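Local structure of ethanolamine utilization protein EutL (Clostridium perfringens E str. JGS1987, 4TLH) at residues Leu27-His32 against Ile86-Ser91; Val113-Asp118 against Ala206-Ala211; Ala168-Cys173 against Ser194-Ala199. The protein probably forms part of the protein shell of the ethanolamine-utilization bacterial microcompartment, as a trimer of chains that each carry two BMC domains. All coordinates share one frame; numbering follows the deposited sequence. Where two conformers were deposited one is given.

Contact 1: Leu27-His32 against Ile86-Ser91; sequences LELEPH and ILAGPS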
ATOM      1  N   LEU A  27      -4.995   4.516  20.799  1.00 36.65           N
ATOM      2  CA  LEU A  27      -4.997   5.695  19.942  1.00 37.08           C
ATOM      3  C   LEU A  27      -4.048   6.760  20.472  1.00 38.61           C
ATOM      4  O   LEU A  27      -3.957   7.851  19.916  1.00 32.56           O
ATOM      5  CB  LEU A  27      -6.413   6.262  19.814  1.00 38.35           C
ATOM      6  CG  LEU A  27      -7.339   5.457  18.892  1.00 36.82           C
ATOM      7  CD1 LEU A  27      -8.728   6.040  18.935  1.00 36.62           C
ATOM      8  CD2 LEU A  27      -6.811   5.425  17.445  1.00 34.20           C
ATOM      9  N   GLU A  28      -3.339   6.422  21.549  1.00 46.45           N
ATOM     10  CA  GLU A  28      -2.371   7.321  22.172  1.00 49.44           C
ATOM     11  C   GLU A  28      -3.058   8.590  22.655  1.00 40.71           C
ATOM     12  O   GLU A  28      -2.537   9.689  22.500  1.00 38.56           O
ATOM     13  CB  GLU A  28      -1.237   7.647  21.197  1.00 59.48           C
ATOM     14  CG  GLU A  28      -0.552   6.404  20.649  1.00 71.68           C
ATOM     15  CD  GLU A  28       0.630   6.716  19.749  1.00 82.77           C
ATOM     16  OE1 GLU A  28       0.595   7.743  19.033  1.00 85.63           O
ATOM     17  OE2 GLU A  28       1.600   5.928  19.762  1.00 87.66           O
ATOM     18  N   LEU A  29      -4.231   8.425  23.263  1.00 36.20           N
ATOM     19  CA  LEU A  29      -4.993   9.555  23.781  1.00 34.57           C
ATOM     20  C   LEU A  29      -4.456  10.089  25.117  1.00 35.06           C
ATOM     21  O   LEU A  29      -3.986   9.332  25.968  1.00 35.24           O
ATOM     22  CB  LEU A  29      -6.459   9.170  23.960  1.00 36.21           C
ATOM     23  CG  LEU A  29      -7.278   8.820  22.722  1.00 38.82           C
ATOM     24  CD1 LEU A  29      -8.744   8.791  23.126  1.00 42.02           C
ATOM     25  CD2 LEU A  29      -7.065   9.805  21.591  1.00 37.93           C
ATOM     26  N   GLU A  30      -4.560  11.404  25.286  1.00 38.00           N
ATOM     27  CA  GLU A  30      -4.117  12.105  26.487  1.00 43.37           C
ATOM     28  C   GLU A  30      -5.264  12.223  27.496  1.00 36.17           C
ATOM     29  O   GLU A  30      -6.422  11.990  27.152  1.00 34.91           O
ATOM     30  CB  GLU A  30      -3.585  13.492  26.119  1.00 56.81           C
ATOM     31  CG  GLU A  30      -2.500  13.462  25.053  1.00 67.45           C
ATOM     32  CD  GLU A  30      -1.744  14.772  24.937  1.00 76.37           C
ATOM     33  OE1 GLU A  30      -2.094  15.731  25.652  1.00 79.64           O
ATOM     34  OE2 GLU A  30      -0.793  14.839  24.126  1.00 79.09           O
ATOM     35  N   PRO A  31      -4.948  12.591  28.743  1.00 33.19           N
ATOM     36  CA  PRO A  31      -5.987  12.614  29.781  1.00 33.83           C
ATOM     37  C   PRO A  31      -7.227  13.442  29.423  1.00 34.50           C
ATOM     38  O   PRO A  31      -8.314  13.121  29.904  1.00 34.66           O
ATOM     39  CB  PRO A  31      -5.256  13.210  30.984  1.00 35.11           C
ATOM     40  CG  PRO A  31      -3.834  12.781  30.791  1.00 33.93           C
ATOM     41  CD  PRO A  31      -3.601  12.800  29.302  1.00 31.80           C
ATOM     42  N   HIS A  32      -7.080  14.455  28.573  1.00 35.07           N
ATOM     43  CA  HIS A  32      -8.212  15.288  28.175  1.00 38.96           C
ATOM     44  C   HIS A  32      -8.841  14.814  26.858  1.00 36.32           C
ATOM     45  O   HIS A  32      -9.742  15.453  26.327  1.00 38.55           O
ATOM     46  CB  HIS A  32      -7.774  16.757  28.063  1.00 47.05           C
ATOM     47  CG  HIS A  32      -6.849  17.031  26.918  1.00 54.06           C
ATOM     48  ND1 HIS A  32      -5.519  16.671  26.931  1.00 57.03           N
ATOM     49  CD2 HIS A  32      -7.063  17.639  25.726  1.00 57.33           C
ATOM     50  CE1 HIS A  32      -4.956  17.036  25.792  1.00 59.24           C
ATOM     51  NE2 HIS A  32      -5.870  17.625  25.044  1.00 59.31           N
ATOM     52  N   ILE A  86      -9.443  11.390  13.116  1.00 13.81           N
ATOM     53  CA  ILE A  86     -10.003  11.366  14.446  1.00 15.20           C
ATOM     54  C   ILE A  86      -9.590  12.629  15.193  1.00 14.87           C
ATOM     55  O   ILE A  86      -8.413  12.913  15.358  1.00 14.85           O
ATOM     56  CB  ILE A  86      -9.565  10.102  15.225  1.00 17.24           C
ATOM     57  CG1 ILE A  86      -9.850   8.850  14.375  1.00 17.96           C
ATOM     58  CG2 ILE A  86     -10.269  10.047  16.581  1.00 17.48           C
ATOM     59  CD1 ILE A  86      -9.479   7.533  15.046  1.00 18.17           C
ATOM     60  N   LEU A  87     -10.599  13.356  15.652  1.00 15.60           N
ATOM     61  CA  LEU A  87     -10.440  14.467  16.574  1.00 16.90           C
ATOM     62  C   LEU A  87     -10.731  13.984  17.976  1.00 19.52           C
ATOM     63  O   LEU A  87     -11.611  13.140  18.176  1.00 21.96           O
ATOM     64  CB  LEU A  87     -11.390  15.602  16.229  1.00 16.10           C
ATOM     65  CG  LEU A  87     -11.237  16.294  14.889  1.00 17.65           C
ATOM     66  CD1 LEU A  87     -12.405  17.238  14.655  1.00 17.14           C
ATOM     67  CD2 LEU A  87      -9.907  17.049  14.831  1.00 17.56           C
ATOM     68  N   ALA A  88     -10.004  14.519  18.943  1.00 19.36           N
ATOM     69  CA  ALA A  88     -10.298  14.266  20.348  1.00 21.79           C
ATOM     70  C   ALA A  88     -10.416  15.565  21.136  1.00 20.05           C
ATOM     71  O   ALA A  88      -9.668  16.507  20.906  1.00 20.80           O
ATOM     72  CB  ALA A  88      -9.226  13.374  20.958  1.00 25.36           C
ATOM     73  N   GLY A  89     -11.334  15.588  22.098  1.00 21.00           N
ATOM     74  CA  GLY A  89     -11.543  16.743  22.954  1.00 21.93           C
ATOM     75  C   GLY A  89     -12.093  16.326  24.310  1.00 24.06           C
ATOM     76  O   GLY A  89     -12.402  15.137  24.538  1.00 23.57           O
ATOM     77  N   PRO A  90     -12.246  17.297  25.212  1.00 28.06           N
ATOM     78  CA  PRO A  90     -12.678  17.031  26.589  1.00 30.02           C
ATOM     79  C   PRO A  90     -14.127  16.569  26.707  1.00 30.72           C
ATOM     80  O   PRO A  90     -14.463  15.853  27.665  1.00 33.28           O
ATOM     81  CB  PRO A  90     -12.493  18.384  27.272  1.00 32.13           C
ATOM     82  CG  PRO A  90     -12.628  19.371  26.184  1.00 32.80           C
ATOM     83  CD  PRO A  90     -12.022  18.731  24.972  1.00 31.47           C
ATOM     84  N   SER A  91     -14.962  16.969  25.750  1.00 28.76           N
ATOM     85  CA  SER A  91     -16.403  16.738  25.826  1.00 29.33           C
ATOM     86  C   SER A  91     -16.995  16.507  24.444  1.00 29.86           C
ATOM     87  O   SER A  91     -16.402  16.915  23.439  1.00 28.48           O
ATOM     88  CB  SER A  91     -17.098  17.942  26.458  1.00 29.21           C
ATOM     89  OG  SER A  91     -17.017  19.040  25.557  1.00 29.63           O
TER
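I86, near the end of strand 83-89, meets L27 through two methyl groups: CD1 of the isoleucine and CD2 of the leucine lie 4.2 Å apart, and the two side chains cross at about a right angle. The setting is the four-stranded antiparallel sheet of the first BMC domain, where the loop that leaves helix 21-26 covers one face of the strand before the chain enters strand 35-41. L27 follows that helix, and E28, with a positive phi of 61°, completes a Schellman motif, after which the loop runs roughly along the direction of the strand. I86 keeps CG1 beside its backbone N (chi1 -52°), and its extended chain carries CD1 to the leucine. Two residues on, A88 repeats the apolar theme with its single methyl: CB stands 4.2 Å from CD2 of L29. L36 and V63 on the neighbouring strands touch both L29 and A88, so this pair belongs to a layer that continues across the sheet. At G89 the chemistry turns from methyls to backbone. The carbonyl oxygen of H32 sits 3.2 Å from G89 C and faces a peptide whose nitrogen belongs to proline and has no hydrogen to give. The imidazole of H32 takes another course, with NE2 hydrogen-bonded to D61 on the flanking strand 61-67, while OE1 of E30 lies at the ring edge in its plane. P90 supplies the last touch: its CA approaches H32 O at 3.3 Å in a bent CA-H...O contact, 132° at the hydrogen.

Contact 2: Val113-Asp118 against Ala206-Ala211; sequences VSANED and AVQSVA. With NA (sodium ion), chain E.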
ATOM      1  N   VAL A 113      -7.596  20.384  -7.915  1.00 16.43           N
ATOM      2  CA  VAL A 113      -7.962  21.092  -9.135  1.00 17.50           C
ATOM      3  C   VAL A 113      -7.519  20.241 -10.318  1.00 17.67           C
ATOM      4  O   VAL A 113      -6.460  19.656 -10.295  1.00 18.70           O
ATOM      5  CB  VAL A 113      -7.303  22.483  -9.200  1.00 19.64           C
ATOM      6  CG1 VAL A 113      -7.665  23.199 -10.476  1.00 19.49           C
ATOM      7  CG2 VAL A 113      -7.750  23.312  -7.998  1.00 22.87           C
ATOM      8  N   SER A 114      -8.352  20.153 -11.337  1.00 17.26           N
ATOM      9  CA  SER A 114      -7.992  19.450 -12.555  1.00 17.08           C
ATOM     10  C   SER A 114      -6.951  20.207 -13.388  1.00 17.01           C
ATOM     11  O   SER A 114      -7.034  21.434 -13.536  1.00 17.57           O
ATOM     12  CB  SER A 114      -9.235  19.221 -13.401  1.00 17.27           C
ATOM     13  OG  SER A 114      -8.865  18.734 -14.677  1.00 18.32           O
ATOM     14  N   ALA A 115      -5.995  19.456 -13.923  1.00 16.41           N
ATOM     15  CA  ALA A 115      -4.931  19.978 -14.787  1.00 17.88           C
ATOM     16  C   ALA A 115      -5.168  19.698 -16.271  1.00 19.74           C
ATOM     17  O   ALA A 115      -4.380  20.125 -17.121  1.00 20.40           O
ATOM     18  CB  ALA A 115      -3.589  19.389 -14.377  1.00 17.49           C
ATOM     19  N   ASN A 116      -6.228  18.966 -16.599  1.00 19.28           N
ATOM     20  CA  ASN A 116      -6.471  18.648 -17.997  1.00 18.92           C
ATOM     21  C   ASN A 116      -7.937  18.379 -18.328  1.00 19.24           C
ATOM     22  O   ASN A 116      -8.820  18.454 -17.464  1.00 18.79           O
ATOM     23  CB  ASN A 116      -5.596  17.454 -18.426  1.00 20.12           C
ATOM     24  CG  ASN A 116      -5.937  16.144 -17.698  1.00 20.64           C
ATOM     25  OD1 ASN A 116      -6.913  16.040 -16.951  1.00 21.33           O
ATOM     26  ND2 ASN A 116      -5.121  15.124 -17.944  1.00 20.52           N
ATOM     27  N   GLU A 117      -8.177  18.065 -19.596  1.00 20.50           N
ATOM     28  CA  GLU A 117      -9.523  18.068 -20.158  1.00 21.19           C
ATOM     29  C   GLU A 117     -10.438  17.037 -19.526  1.00 21.09           C
ATOM     30  O   GLU A 117     -11.612  17.319 -19.299  1.00 22.27           O
ATOM     31  CB  GLU A 117      -9.456  17.844 -21.668  1.00 24.57           C
ATOM     32  CG  GLU A 117      -9.196  19.111 -22.443  1.00 28.88           C
ATOM     33  CD  GLU A 117     -10.360  20.081 -22.370  1.00 32.71           C
ATOM     34  OE1 GLU A 117     -11.519  19.634 -22.556  1.00 35.25           O
ATOM     35  OE2 GLU A 117     -10.116  21.287 -22.128  1.00 33.17           O
ATOM     36  N   ASP A 118      -9.919  15.854 -19.227  1.00 20.92           N
ATOM     37  CA  ASP A 118     -10.766  14.796 -18.699  1.00 23.10           C
ATOM     38  C   ASP A 118     -10.575  14.632 -17.205  1.00 19.85           C
ATOM     39  O   ASP A 118     -11.072  13.683 -16.619  1.00 18.86           O
ATOM     40  CB  ASP A 118     -10.505  13.475 -19.434  1.00 29.54           C
ATOM     41  CG  ASP A 118      -9.106  12.924 -19.203  1.00 35.30           C
ATOM     42  OD1 ASP A 118      -8.208  13.671 -18.755  1.00 33.13           O
ATOM     43  OD2 ASP A 118      -8.911  11.723 -19.499  1.00 40.46           O
ATOM     44  N   ALA A 206       3.269  24.482 -12.860  1.00 16.34           N
ATOM     45  CA  ALA A 206       4.220  23.487 -13.307  1.00 15.69           C
ATOM     46  C   ALA A 206       3.507  22.160 -13.533  1.00 16.56           C
ATOM     47  O   ALA A 206       3.824  21.438 -14.488  1.00 18.24           O
ATOM     48  CB  ALA A 206       5.337  23.335 -12.314  1.00 14.48           C
ATOM     49  N   VAL A 207       2.537  21.839 -12.674  1.00 15.43           N
ATOM     50  CA  VAL A 207       1.733  20.629 -12.890  1.00 16.01           C
ATOM     51  C   VAL A 207       0.925  20.768 -14.193  1.00 16.60           C
ATOM     52  O   VAL A 207       0.864  19.835 -14.995  1.00 17.64           O
ATOM     53  CB  VAL A 207       0.766  20.332 -11.730  1.00 15.68           C
ATOM     54  CG1 VAL A 207      -0.112  19.151 -12.068  1.00 15.29           C
ATOM     55  CG2 VAL A 207       1.519  20.024 -10.455  1.00 15.89           C
ATOM     56  N   GLN A 208       0.328  21.930 -14.410  1.00 15.62           N
ATOM     57  CA  GLN A 208      -0.454  22.133 -15.628  1.00 19.27           C
ATOM     58  C   GLN A 208       0.442  21.992 -16.856  1.00 20.21           C
ATOM     59  O   GLN A 208       0.012  21.475 -17.884  1.00 20.41           O
ATOM     60  CB  GLN A 208      -1.159  23.493 -15.614  1.00 26.24           C
ATOM     61  CG  GLN A 208      -2.324  23.524 -14.633  1.00 29.60           C
ATOM     62  CD  GLN A 208      -3.055  24.845 -14.613  1.00 34.88           C
ATOM     63  OE1 GLN A 208      -2.959  25.642 -15.549  1.00 34.99           O
ATOM     64  NE2 GLN A 208      -3.792  25.087 -13.533  1.00 38.73           N
ATOM     65  N   SER A 209       1.692  22.429 -16.724  1.00 20.67           N
ATOM     66  CA  SER A 209       2.642  22.410 -17.828  1.00 20.70           C
ATOM     67  C   SER A 209       2.943  20.975 -18.257  1.00 20.10           C
ATOM     68  O   SER A 209       2.966  20.663 -19.452  1.00 19.96           O
ATOM     69  CB  SER A 209       3.926  23.126 -17.419  1.00 26.14           C
ATOM     70  OG  SER A 209       4.735  23.378 -18.546  1.00 34.00           O
ATOM     71  N   VAL A 210       3.158  20.101 -17.274  1.00 18.77           N
ATOM     72  CA  VAL A 210       3.392  18.685 -17.547  1.00 20.62           C
ATOM     73  C   VAL A 210       2.130  18.052 -18.135  1.00 19.60           C
ATOM     74  O   VAL A 210       2.180  17.276 -19.105  1.00 18.19           O
ATOM     75  CB  VAL A 210       3.806  17.925 -16.279  1.00 21.54           C
ATOM     76  CG1 VAL A 210       3.906  16.430 -16.552  1.00 22.04           C
ATOM     77  CG2 VAL A 210       5.146  18.438 -15.776  1.00 23.13           C
ATOM     78  N   ALA A 211       0.989  18.405 -17.562  1.00 19.13           N
ATOM     79  CA  ALA A 211      -0.256  17.795 -17.990  1.00 19.45           C
ATOM     80  C   ALA A 211      -0.520  18.105 -19.456  1.00 21.70           C
ATOM     81  O   ALA A 211      -1.059  17.278 -20.181  1.00 23.92           O
ATOM     82  CB  ALA A 211      -1.401  18.264 -17.121  1.00 18.35           C
TER
HETATM   83 NA    NA E 302     -13.847  16.921 -19.557  1.00 30.89          NA
HETATM   84  O   HOH W   1      -2.972  15.414 -19.952  1.00 21.88           O
HETATM   85  O   HOH W   2     -14.220  16.031 -17.373  1.00 27.90           O
HETATM   86  O   HOH W   3     -14.344  19.243 -18.973  1.00 19.98           O
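A115 and A211 meet with little more than two methyl groups, yet beside them a single water ties the loop to the last turn of a helix, although no direct hydrogen bond crosses between 113-118 and 206-211. That water accepts from N116 ND2 at 3.0 Å and donates to A211 O at 2.7 Å, bridging an amide side chain and a carbonyl at the end of helix 193-211. The alanine methyls give the contact its centre: CB of A115 and CB of A211 are 3.7 Å apart, and the A211 methyl also lies 3.5 Å from A115 O. One turn back along the helix, V207 adds its CG1 at 4.2 Å from A115 CB; with chi1 at 175°, that branch stands anti to the backbone N. Q208 lies alongside the same methyl with CG, and its NE2 is hydrogen-bonded to the hydroxyl of Y123.

The loop itself is shaped by an ST turn at the end of strand 112-114, in which S114 OG accepts from N116 N at 3.3 Å and 152°. N116 OD1 in turn accepts from the backbone N of S120, so both ends of the amide are engaged, which should hold its rotation. Farther along, a sodium ion takes E117 O at 2.3 Å together with two waters. Beyond the contact, K78 of a second subunit packs on N116. The small methyls let loop and helix come close, while the polar link across the joint is indirect, through a water and an amide already held by its own loop.

Contact 3: Ala168-Cys173 against Ser194-Ala199; sequences ADVEMC and SACKAA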
ATOM      1  N   ALA A 168      10.145  30.434  -5.163  1.00 22.38           N
ATOM      2  CA  ALA A 168       9.769  31.158  -3.958  1.00 24.32           C
ATOM      3  C   ALA A 168      10.775  30.965  -2.817  1.00 24.72           C
ATOM      4  O   ALA A 168      11.539  29.994  -2.803  1.00 23.87           O
ATOM      5  CB  ALA A 168       8.371  30.715  -3.522  1.00 26.09           C
ATOM      6  N   ASP A 169      10.779  31.905  -1.875  1.00 26.21           N
ATOM      7  CA  ASP A 169      11.654  31.810  -0.712  1.00 28.76           C
ATOM      8  C   ASP A 169      11.007  30.917   0.358  1.00 24.43           C
ATOM      9  O   ASP A 169      10.577  31.379   1.413  1.00 24.84           O
ATOM     10  CB  ASP A 169      11.960  33.205  -0.151  1.00 38.38           C
ATOM     11  CG  ASP A 169      13.141  33.206   0.807  1.00 45.65           C
ATOM     12  OD1 ASP A 169      13.949  32.251   0.772  1.00 45.46           O
ATOM     13  OD2 ASP A 169      13.270  34.174   1.591  1.00 51.50           O
ATOM     14  N   VAL A 170      10.940  29.636   0.060  1.00 21.43           N
ATOM     15  CA  VAL A 170      10.320  28.662   0.974  1.00 21.62           C
ATOM     16  C   VAL A 170      11.339  27.586   1.304  1.00 24.01           C
ATOM     17  O   VAL A 170      12.334  27.452   0.602  1.00 25.29           O
ATOM     18  CB  VAL A 170       9.057  28.048   0.362  1.00 20.59           C
ATOM     19  CG1 VAL A 170       7.924  29.085   0.356  1.00 22.93           C
ATOM     20  CG2 VAL A 170       9.345  27.536  -1.041  1.00 18.01           C
ATOM     21  N   GLU A 171      11.111  26.846   2.384  1.00 25.13           N
ATOM     22  CA  GLU A 171      11.944  25.695   2.717  1.00 28.14           C
ATOM     23  C   GLU A 171      11.065  24.445   2.819  1.00 24.44           C
ATOM     24  O   GLU A 171       9.898  24.540   3.161  1.00 23.09           O
ATOM     25  CB  GLU A 171      12.709  25.939   4.025  1.00 36.74           C
ATOM     26  CG  GLU A 171      11.874  25.814   5.292  1.00 44.18           C
ATOM     27  CD  GLU A 171      12.705  25.967   6.563  1.00 50.02           C
ATOM     28  OE1 GLU A 171      12.483  25.191   7.517  1.00 49.64           O
ATOM     29  OE2 GLU A 171      13.577  26.859   6.606  1.00 53.84           O
ATOM     30  N   MET A 172      11.618  23.276   2.511  1.00 25.36           N
ATOM     31  CA  MET A 172      10.852  22.044   2.573  1.00 26.31           C
ATOM     32  C   MET A 172      10.860  21.509   4.002  1.00 27.07           C
ATOM     33  O   MET A 172      11.923  21.253   4.588  1.00 31.82           O
ATOM     34  CB  MET A 172      11.403  21.000   1.598  1.00 25.05           C
ATOM     35  CG  MET A 172      10.577  19.690   1.541  1.00 21.00           C
ATOM     36  SD  MET A 172      10.624  18.892  -0.097  1.00 48.70           S
ATOM     37  CE  MET A 172      12.372  18.956  -0.481  1.00 40.74           C
ATOM     38  N   CYS A 173       9.665  21.372   4.563  1.00 21.53           N
ATOM     39  CA  CYS A 173       9.505  20.923   5.934  1.00 20.47           C
ATOM     40  C   CYS A 173       9.247  19.432   5.993  1.00 22.62           C
ATOM     41  O   CYS A 173       9.728  18.738   6.891  1.00 24.82           O
ATOM     42  CB  CYS A 173       8.346  21.651   6.592  1.00 17.91           C
ATOM     43  SG  CYS A 173       8.568  23.425   6.752  1.00 25.22           S
ATOM     44  N   SER A 194       3.136  35.305   1.766  0.55 26.89           N
ATOM     45  CA  SER A 194       3.280  35.642   0.351  0.55 27.07           C
ATOM     46  C   SER A 194       4.181  34.638  -0.373  0.55 25.68           C
ATOM     47  O   SER A 194       3.912  34.275  -1.518  0.55 24.54           O
ATOM     48  CB  SER A 194       3.823  37.068   0.182  0.55 29.15           C
ATOM     49  OG  SER A 194       2.789  38.033   0.332  0.55 31.44           O
ATOM     50  N   ALA A 195       5.240  34.182   0.294  1.00 26.21           N
ATOM     51  CA  ALA A 195       6.158  33.196  -0.294  1.00 25.64           C
ATOM     52  C   ALA A 195       5.474  31.842  -0.477  1.00 22.59           C
ATOM     53  O   ALA A 195       5.627  31.191  -1.512  1.00 22.69           O
ATOM     54  CB  ALA A 195       7.394  33.042   0.566  1.00 25.79           C
ATOM     55  N   CYS A 196       4.720  31.411   0.531  1.00 20.17           N
ATOM     56  CA  CYS A 196       3.945  30.177   0.389  1.00 20.70           C
ATOM     57  C   CYS A 196       2.909  30.314  -0.719  1.00 21.97           C
ATOM     58  O   CYS A 196       2.670  29.381  -1.474  1.00 21.10           O
ATOM     59  CB  CYS A 196       3.256  29.808   1.701  1.00 21.46           C
ATOM     60  SG  CYS A 196       4.401  29.325   2.999  1.00 22.80           S
ATOM     61  N   LYS A 197       2.311  31.495  -0.839  1.00 24.00           N
ATOM     62  CA  LYS A 197       1.355  31.728  -1.914  1.00 24.62           C
ATOM     63  C   LYS A 197       2.057  31.630  -3.274  1.00 21.15           C
ATOM     64  O   LYS A 197       1.519  31.032  -4.202  1.00 19.89           O
ATOM     65  CB  LYS A 197       0.668  33.085  -1.711  1.00 30.51           C
ATOM     66  CG  LYS A 197       0.183  33.800  -2.960  1.00 39.29           C
ATOM     67  CD  LYS A 197      -1.065  33.203  -3.581  1.00 45.98           C
ATOM     68  CE  LYS A 197      -1.543  34.143  -4.700  1.00 52.24           C
ATOM     69  NZ  LYS A 197      -2.428  33.496  -5.699  1.00 54.49           N
ATOM     70  N   ALA A 198       3.268  32.178  -3.357  1.00 19.17           N
ATOM     71  CA  ALA A 198       4.071  32.161  -4.582  1.00 19.75           C
ATOM     72  C   ALA A 198       4.470  30.733  -4.970  1.00 18.95           C
ATOM     73  O   ALA A 198       4.483  30.382  -6.150  1.00 18.97           O
ATOM     74  CB  ALA A 198       5.295  33.005  -4.404  1.00 20.30           C
ATOM     75  N   ALA A 199       4.804  29.926  -3.967  1.00 19.38           N
ATOM     76  CA  ALA A 199       5.100  28.513  -4.175  1.00 19.10           C
ATOM     77  C   ALA A 199       3.866  27.763  -4.691  1.00 18.67           C
ATOM     78  O   ALA A 199       3.962  26.949  -5.618  1.00 17.42           O
ATOM     79  CB  ALA A 199       5.601  27.878  -2.873  1.00 18.74           C
TER
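V170 is turned by a chi1 of -73° so that CG1 stands beside its backbone N, anti to the carbonyl carbon, while CG2 falls between the two backbone groups. Both branches thereby reach helix 193-211: CG1 meets A195, C196 and A199, and CG2 also touches the A199 methyl. V170 CG1 lies 3.6 Å from the carbonyl oxygen of A195 and 4.0 Å from A195 CB, so the valine packs against the helix backbone as much as against a methyl. SG of C196 is a looser neighbour, 4.4 Å from V170 CG1; the first bond of C196 points away from the loop, and the side chain also packs on C127 of strand 122-128.

Two residues earlier, A168 works in the same way. A168 CB is set against the helix between successive turns, 3.4 Å from A195 O, with CB of A198 at 3.9 Å and CB of A199 at 4.0 Å. The carbonyl it approaches is already taken within the helix, since A199 N donates to A195 O at 2.9 Å. The contact belongs to the second BMC domain of the chain: A168 is the first residue past helix 154-167, and strand 171-176, an outermost strand, within this chain, of the six-stranded antiparallel sheet, begins soon after, so the connection between them rests on the next helix.

Between the two anchoring side chains lies D169, the centre of an inverse gamma turn whose V170 N to A168 O bond is weak. The turn brings A168 and V170 to the helix together. The carboxylate of D169 leads away from the contact, whereas D169 O faces the helix, 3.7 Å from CB of A195. On the sheet side, V170 also touches L189 of strand 185-191.

Contacts 2 and 3 share helix 193-211 and the six-stranded sheet, touching different ends of the helix with centres 21 Å apart; contact 3 is nested within the chain loop that contact 2 closes. Contact 1 belongs to the separate four-stranded sheet, its centre 40 Å from that of contact 2 and on the opposite side of the chain's centre. Contact 2 is buried, whereas the other two are only partly so. All three lack a direct hydrogen bond across their segments. Contact 1 pairs leucines with I86 and A88 over a strand and ends in a backbone approach; contact 2 is mainly methyl on methyl, with a bridging water, while in contact 3 alanine and valine methyls pack against helix backbone atoms. Both helix contacts also touch a second subunit.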